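Local coordinates for ulvan Lyase-PL25 (PDB 5UAM), which cleaves ulvan, the sulfated, uronic acid-containing cell-wall polysaccharide of green seaweeds, as a polysaccharide lyase of family PL25, at residues Lys227-Asn232 against Thr309-Gln314; Trp273-Gly278 against Asp291-Ala296. All blocks are in the same frame, centred on the assembly; numbering follows the deposited sequence.

Contact 1: Lys227-Asn232 against Thr309-Gln314; sequences KGQGDN and THLDAQ
Gln229 reaches across to Leu311 and Asp312 and joins two neighbouring sheets of the beta-propeller, through the hairpin loop between strands 217-227 and 232-243 of one and the end of strand 303-311, the first strand of the next. Its chain starts with CG beside the backbone N (chi1 -69°) and then runs out nearly straight (chi2 162°), which carries the amide away from its own loop. CB directs the chain toward the neighbouring segment. CG lies 4.0 Å from Leu311 CD1, and CD passes the same methyl, so the aliphatic part of the glutamine rests on the leucine at a slant. At the tip NE2 lies 3.6 Å from Leu311 CB and gives a moderately bent hydrogen bond to the backbone O of Asp312, with 3.1 Å between NE2 and O. The acceptor lies close to the amide plane of Gln229, while the nitrogen is tilted 35° from the carbonyl plane of Asp312. Glutamine suits this place because its methylenes pack on a hydrocarbon surface before its amide finds a carbonyl.

Leu311 CD1 also faces the backbone, 3.9 Å from Gly228 CA, and Leu311 touches Ile234 and Pro317 as well. A side chain on Gly228 would be crowded by Asn232 O, the acceptor for Gly228 N; Gly230, at positive phi in the type II' turn from Gln229 to Asn232, is likewise a natural glycine position.

Asp312 holds its own turn in shape: OD1 accepts from the backbone N of Gln314 in an Asx turn and also from Gln316 N, and OD2 is hydrogen-bonded to His318 NE2. Two waters bridge the remaining separation, both donating to Lys227 O: one also donates to Thr309 O, and the other accepts from Leu311 N at 2.9 Å.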
loop_
_atom_site.group_PDB
_atom_site.type_symbol
_atom_site.label_atom_id
_atom_site.label_comp_id
_atom_site.label_asym_id
_atom_site.label_seq_id
_atom_site.Cartn_x
_atom_site.Cartn_y
_atom_site.Cartn_z
ATOM N N LYS A 227 -2.898 -2.437 -11.120
ATOM C CA LYS A 227 -3.276 -2.622 -12.511
ATOM C C LYS A 227 -2.062 -2.878 -13.378
ATOM O O LYS A 227 -0.989 -2.291 -13.192
ATOM C CB LYS A 227 -3.961 -1.371 -13.024
ATOM C CG LYS A 227 -5.422 -1.359 -12.752
ATOM C CD LYS A 227 -6.160 -2.183 -13.788
ATOM C CE LYS A 227 -7.632 -1.838 -13.792
ATOM N NZ LYS A 227 -7.889 -0.429 -14.190
ATOM N N GLY A 228 -2.236 -3.777 -14.331
ATOM C CA GLY A 228 -1.326 -3.950 -15.426
ATOM C C GLY A 228 -1.879 -3.291 -16.663
ATOM O O GLY A 228 -2.488 -2.219 -16.600
ATOM N N GLN A 229 -1.705 -3.944 -17.797
ATOM C CA GLN A 229 -2.313 -3.463 -19.018
ATOM C C GLN A 229 -3.431 -4.415 -19.417
ATOM O O GLN A 229 -3.442 -5.581 -19.014
ATOM C CB GLN A 229 -1.241 -3.249 -20.101
ATOM C CG GLN A 229 -0.345 -2.040 -19.701
ATOM C CD GLN A 229 1.003 -1.950 -20.403
ATOM O OE1 GLN A 229 1.264 -2.675 -21.351
ATOM N NE2 GLN A 229 1.867 -1.029 -19.936
ATOM N N GLY A 230 -4.416 -3.867 -20.120
ATOM C CA GLY A 230 -5.528 -4.683 -20.586
ATOM C C GLY A 230 -6.367 -5.149 -19.416
ATOM O O GLY A 230 -6.777 -4.360 -18.556
ATOM N N ASP A 231 -6.620 -6.452 -19.365
ATOM C CA ASP A 231 -7.378 -7.029 -18.266
ATOM C C ASP A 231 -6.484 -7.704 -17.241
ATOM O O ASP A 231 -6.954 -8.550 -16.481
ATOM C CB ASP A 231 -8.441 -7.985 -18.797
ATOM C CG ASP A 231 -9.499 -7.265 -19.612
ATOM O OD1 ASP A 231 -9.936 -6.151 -19.206
ATOM O OD2 ASP A 231 -9.865 -7.806 -20.662
ATOM N N ASN A 232 -5.221 -7.297 -17.151
ATOM C CA ASN A 232 -4.294 -7.906 -16.214
ATOM C C ASN A 232 -4.113 -7.067 -14.954
ATOM O O ASN A 232 -4.172 -5.834 -14.979
ATOM C CB ASN A 232 -2.927 -8.087 -16.861
ATOM C CG ASN A 232 -2.985 -9.013 -18.038
ATOM O OD1 ASN A 232 -3.603 -10.068 -17.955
ATOM N ND2 ASN A 232 -2.389 -8.608 -19.154
ATOM N N THR A 309 4.761 -2.086 -7.869
ATOM C CA THR A 309 5.162 -2.502 -9.209
ATOM C C THR A 309 4.293 -1.809 -10.250
ATOM O O THR A 309 3.103 -1.589 -10.038
ATOM C CB THR A 309 5.120 -4.045 -9.343
ATOM O OG1 THR A 309 5.515 -4.445 -10.658
ATOM C CG2 THR A 309 3.744 -4.598 -9.076
ATOM N N HIS A 310 4.914 -1.487 -11.389
ATOM C CA HIS A 310 4.248 -0.829 -12.504
ATOM C C HIS A 310 4.898 -1.282 -13.799
ATOM O O HIS A 310 6.103 -1.578 -13.839
ATOM C CB HIS A 310 4.399 0.707 -12.428
ATOM C CG HIS A 310 3.900 1.299 -11.155
ATOM N ND1 HIS A 310 2.558 1.426 -10.883
ATOM C CD2 HIS A 310 4.562 1.795 -10.086
ATOM C CE1 HIS A 310 2.416 1.972 -9.682
ATOM N NE2 HIS A 310 3.615 2.214 -9.188
ATOM N N LEU A 311 4.098 -1.330 -14.866
ATOM C CA LEU A 311 4.619 -1.702 -16.175
ATOM C C LEU A 311 5.072 -0.484 -16.961
ATOM O O LEU A 311 4.431 0.569 -16.921
ATOM C CB LEU A 311 3.548 -2.401 -17.004
ATOM C CG LEU A 311 2.945 -3.661 -16.398
ATOM C CD1 LEU A 311 1.982 -4.307 -17.370
ATOM C CD2 LEU A 311 4.016 -4.663 -15.992
ATOM N N ASP A 312 6.164 -0.650 -17.714
ATOM C CA ASP A 312 6.602 0.389 -18.634
ATOM C C ASP A 312 5.794 0.309 -19.934
ATOM O O ASP A 312 4.897 -0.524 -20.097
ATOM C CB ASP A 312 8.126 0.358 -18.835
ATOM C CG ASP A 312 8.643 -0.881 -19.544
ATOM O OD1 ASP A 312 7.925 -1.490 -20.358
ATOM O OD2 ASP A 312 9.817 -1.234 -19.307
ATOM N N ALA A 313 6.104 1.224 -20.854
ATOM C CA ALA A 313 5.352 1.365 -22.094
ATOM C C ALA A 313 5.495 0.153 -22.999
ATOM O O ALA A 313 4.676 -0.034 -23.910
ATOM C CB ALA A 313 5.835 2.609 -22.836
ATOM N N GLN A 314 6.502 -0.676 -22.769
ATOM C CA GLN A 314 6.645 -1.920 -23.499
ATOM C C GLN A 314 5.984 -3.092 -22.792
ATOM O O GLN A 314 6.085 -4.227 -23.269
ATOM C CB GLN A 314 8.120 -2.225 -23.731
ATOM C CG GLN A 314 8.810 -1.231 -24.639
ATOM C CD GLN A 314 10.199 -1.668 -25.024
ATOM O OE1 GLN A 314 10.526 -2.853 -24.985
ATOM N NE2 GLN A 314 11.016 -0.719 -25.429
HETATM O O HOH W 1 0.427 -1.238 -10.913
HETATM O O HOH W 2 1.201 -0.971 -14.591
#

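Contact 2: Trp273-Gly278 against Asp291-Ala296; sequences WSNVEG and DEKTMA. With EDO (1,2-ethanediol), chain L.
Asn275 touches Lys293 and Thr294 at the start of the type I beta turn 275-278, and its partners lie at the junction of helix 287-293 and strand 295-297 on the outer part of a propeller blade. Before it, Trp273 pairs through its backbone with Leu281 and stacks its ring on Phe266, while Ser274 is joined by its backbone to Ser265. At Asn275 the side chain takes up a position between backbone N and carbonyl carbon (chi1 74°), which lets the amide serve both segments. ND2 donates to Lys293 O at 2.8 Å and 156°, with the oxygen near the amide plane, and CB lies 4.1 Å from Thr294 CG2. OD1 turns back to meet Glu277 N at 3.0 Å from above the carbonyl plane, forming an Asx turn, and also accepts from Glu279 N. With an alanine here, Lys293 O would probably lose this donor and the N-H groups of Glu277 and Glu279 their acceptor. Val276 rests on Trp342 and Trp347; Gly278, at positive phi where a CB would press on the preceding carbonyl, donates its N-H to Asn275 O.

Across the contact, the Lys293 chain leads away to a salt bridge with Glu279, and Thr294 OG1 is hydrogen-bonded to Tyr237 OH and Ala290 O. A 1,2-ethanediol, probably from the crystallisation liquor, donates through O1 to Met295 O (2.7 Å) and through O2 to Asp291 O. One buried amide thus does two jobs without any charge: its N-H satisfies a carbonyl at the helix's C-terminal end, while its oxygen shapes the turn.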
loop_
_atom_site.group_PDB
_atom_site.type_symbol
_atom_site.label_atom_id
_atom_site.label_comp_id
_atom_site.label_asym_id
_atom_site.label_seq_id
_atom_site.Cartn_x
_atom_site.Cartn_y
_atom_site.Cartn_z
ATOM N N TRP A 273 -3.051 -17.130 -13.861
ATOM C CA TRP A 273 -1.885 -16.408 -13.391
ATOM C C TRP A 273 -0.642 -16.909 -14.116
ATOM O O TRP A 273 -0.572 -18.069 -14.528
ATOM C CB TRP A 273 -1.736 -16.647 -11.897
ATOM C CG TRP A 273 -2.829 -16.013 -11.085
ATOM C CD1 TRP A 273 -4.157 -16.351 -11.076
ATOM C CD2 TRP A 273 -2.680 -14.941 -10.160
ATOM N NE1 TRP A 273 -4.837 -15.549 -10.190
ATOM C CE2 TRP A 273 -3.960 -14.676 -9.608
ATOM C CE3 TRP A 273 -1.594 -14.184 -9.737
ATOM C CZ2 TRP A 273 -4.172 -13.667 -8.664
ATOM C CZ3 TRP A 273 -1.803 -13.200 -8.804
ATOM C CH2 TRP A 273 -3.083 -12.947 -8.267
ATOM N N SER A 274 0.343 -16.020 -14.268
ATOM C CA SER A 274 1.537 -16.361 -15.025
ATOM C C SER A 274 2.721 -15.557 -14.516
ATOM O O SER A 274 2.560 -14.505 -13.897
ATOM C CB SER A 274 1.343 -16.099 -16.515
ATOM O OG SER A 274 1.021 -14.744 -16.730
ATOM N N ASN A 275 3.920 -16.045 -14.828
ATOM C CA ASN A 275 5.125 -15.300 -14.523
ATOM C C ASN A 275 5.411 -14.331 -15.661
ATOM O O ASN A 275 4.623 -14.201 -16.600
ATOM C CB ASN A 275 6.288 -16.237 -14.194
ATOM C CG ASN A 275 6.870 -16.929 -15.409
ATOM O OD1 ASN A 275 6.394 -16.785 -16.543
ATOM N ND2 ASN A 275 7.939 -17.676 -15.175
ATOM N N VAL A 276 6.524 -13.596 -15.551
ATOM C CA VAL A 276 6.848 -12.550 -16.518
ATOM C C VAL A 276 7.052 -13.101 -17.914
ATOM O O VAL A 276 6.938 -12.362 -18.903
ATOM C CB VAL A 276 8.069 -11.735 -16.014
ATOM C CG1 VAL A 276 9.342 -12.592 -16.048
ATOM C CG2 VAL A 276 8.242 -10.470 -16.828
ATOM N N GLU A 277 7.356 -14.387 -18.033
ATOM C CA GLU A 277 7.549 -15.013 -19.330
ATOM C C GLU A 277 6.283 -15.677 -19.847
ATOM O O GLU A 277 6.329 -16.372 -20.868
ATOM C CB GLU A 277 8.684 -16.032 -19.248
ATOM C CG GLU A 277 10.007 -15.359 -18.986
ATOM C CD GLU A 277 11.209 -16.227 -19.322
ATOM O OE1 GLU A 277 12.053 -15.777 -20.129
ATOM O OE2 GLU A 277 11.310 -17.349 -18.785
ATOM N N GLY A 278 5.159 -15.476 -19.164
ATOM C CA GLY A 278 3.906 -16.026 -19.619
ATOM C C GLY A 278 3.638 -17.446 -19.193
ATOM O O GLY A 278 2.602 -18.002 -19.581
ATOM N N ASP A 291 10.106 -19.545 -6.047
ATOM C CA ASP A 291 11.554 -19.535 -6.247
ATOM C C ASP A 291 11.944 -20.041 -7.627
ATOM O O ASP A 291 12.954 -19.602 -8.183
ATOM C CB ASP A 291 12.257 -20.373 -5.172
ATOM C CG ASP A 291 12.353 -19.655 -3.834
ATOM O OD1 ASP A 291 12.001 -18.457 -3.750
ATOM O OD2 ASP A 291 12.766 -20.288 -2.844
ATOM N N GLU A 292 11.166 -20.958 -8.195
ATOM C CA GLU A 292 11.458 -21.516 -9.505
ATOM C C GLU A 292 10.987 -20.617 -10.642
ATOM O O GLU A 292 11.658 -20.546 -11.680
ATOM C CB GLU A 292 10.789 -22.891 -9.615
ATOM C CG GLU A 292 10.914 -23.585 -10.981
ATOM C CD GLU A 292 12.294 -24.162 -11.230
ATOM O OE1 GLU A 292 13.113 -24.188 -10.283
ATOM O OE2 GLU A 292 12.546 -24.594 -12.378
ATOM N N LYS A 293 9.852 -19.927 -10.475
ATOM C CA LYS A 293 9.145 -19.325 -11.605
ATOM C C LYS A 293 8.904 -17.829 -11.509
ATOM O O LYS A 293 8.785 -17.180 -12.558
ATOM C CB LYS A 293 7.774 -19.988 -11.803
ATOM C CG LYS A 293 7.816 -21.458 -12.168
ATOM C CD LYS A 293 8.461 -21.687 -13.523
ATOM C CE LYS A 293 8.479 -23.154 -13.893
ATOM N NZ LYS A 293 9.275 -23.361 -15.141
ATOM N N THR A 294 8.816 -17.249 -10.313
ATOM C CA THR A 294 8.429 -15.847 -10.198
ATOM C C THR A 294 9.462 -14.956 -9.517
ATOM O O THR A 294 9.234 -13.747 -9.411
ATOM C CB THR A 294 7.100 -15.695 -9.443
ATOM O OG1 THR A 294 7.257 -16.151 -8.090
ATOM C CG2 THR A 294 6.002 -16.477 -10.128
ATOM N N MET A 295 10.573 -15.494 -9.031
ATOM C CA MET A 295 11.600 -14.643 -8.433
ATOM C C MET A 295 12.024 -13.558 -9.409
ATOM O O MET A 295 12.314 -13.830 -10.580
ATOM C CB MET A 295 12.817 -15.490 -8.064
ATOM C CG MET A 295 13.969 -14.712 -7.457
ATOM S SD MET A 295 13.576 -14.090 -5.829
ATOM C CE MET A 295 13.597 -15.609 -4.850
ATOM N N ALA A 296 12.083 -12.327 -8.916
ATOM C CA ALA A 296 12.571 -11.199 -9.695
ATOM C C ALA A 296 13.937 -10.716 -9.253
ATOM O O ALA A 296 14.786 -10.446 -10.101
ATOM C CB ALA A 296 11.587 -10.031 -9.613
HETATM C C1 EDO L . 12.981 -17.134 -11.368
HETATM O O1 EDO L . 13.669 -15.915 -11.735
HETATM C C2 EDO L . 13.976 -18.255 -11.113
HETATM O O2 EDO L . 14.705 -17.970 -9.915
#

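How the contacts relate
From the N terminus, the chain first enters contact 1 at the hairpin loop 227-232, then runs along strands 232-243 and 258-267 to 273-278. A short excursion through strand 280-281 and helix 287-293 brings it back to 291-296, where contact 2 closes a small loop of 12 intervening residues. Strand 295-297 returns to pair with 258-267, and the next strand, 303-311, opens a new sheet whose end completes contact 1, closing a loop of 76 residues. Contact 2 is therefore nested within contact 1: it joins the turn at 275-278 to the helix-strand junction on the outer part of one blade, whereas contact 1 joins adjacent blades. Their centres are 15 Å apart and they do not touch.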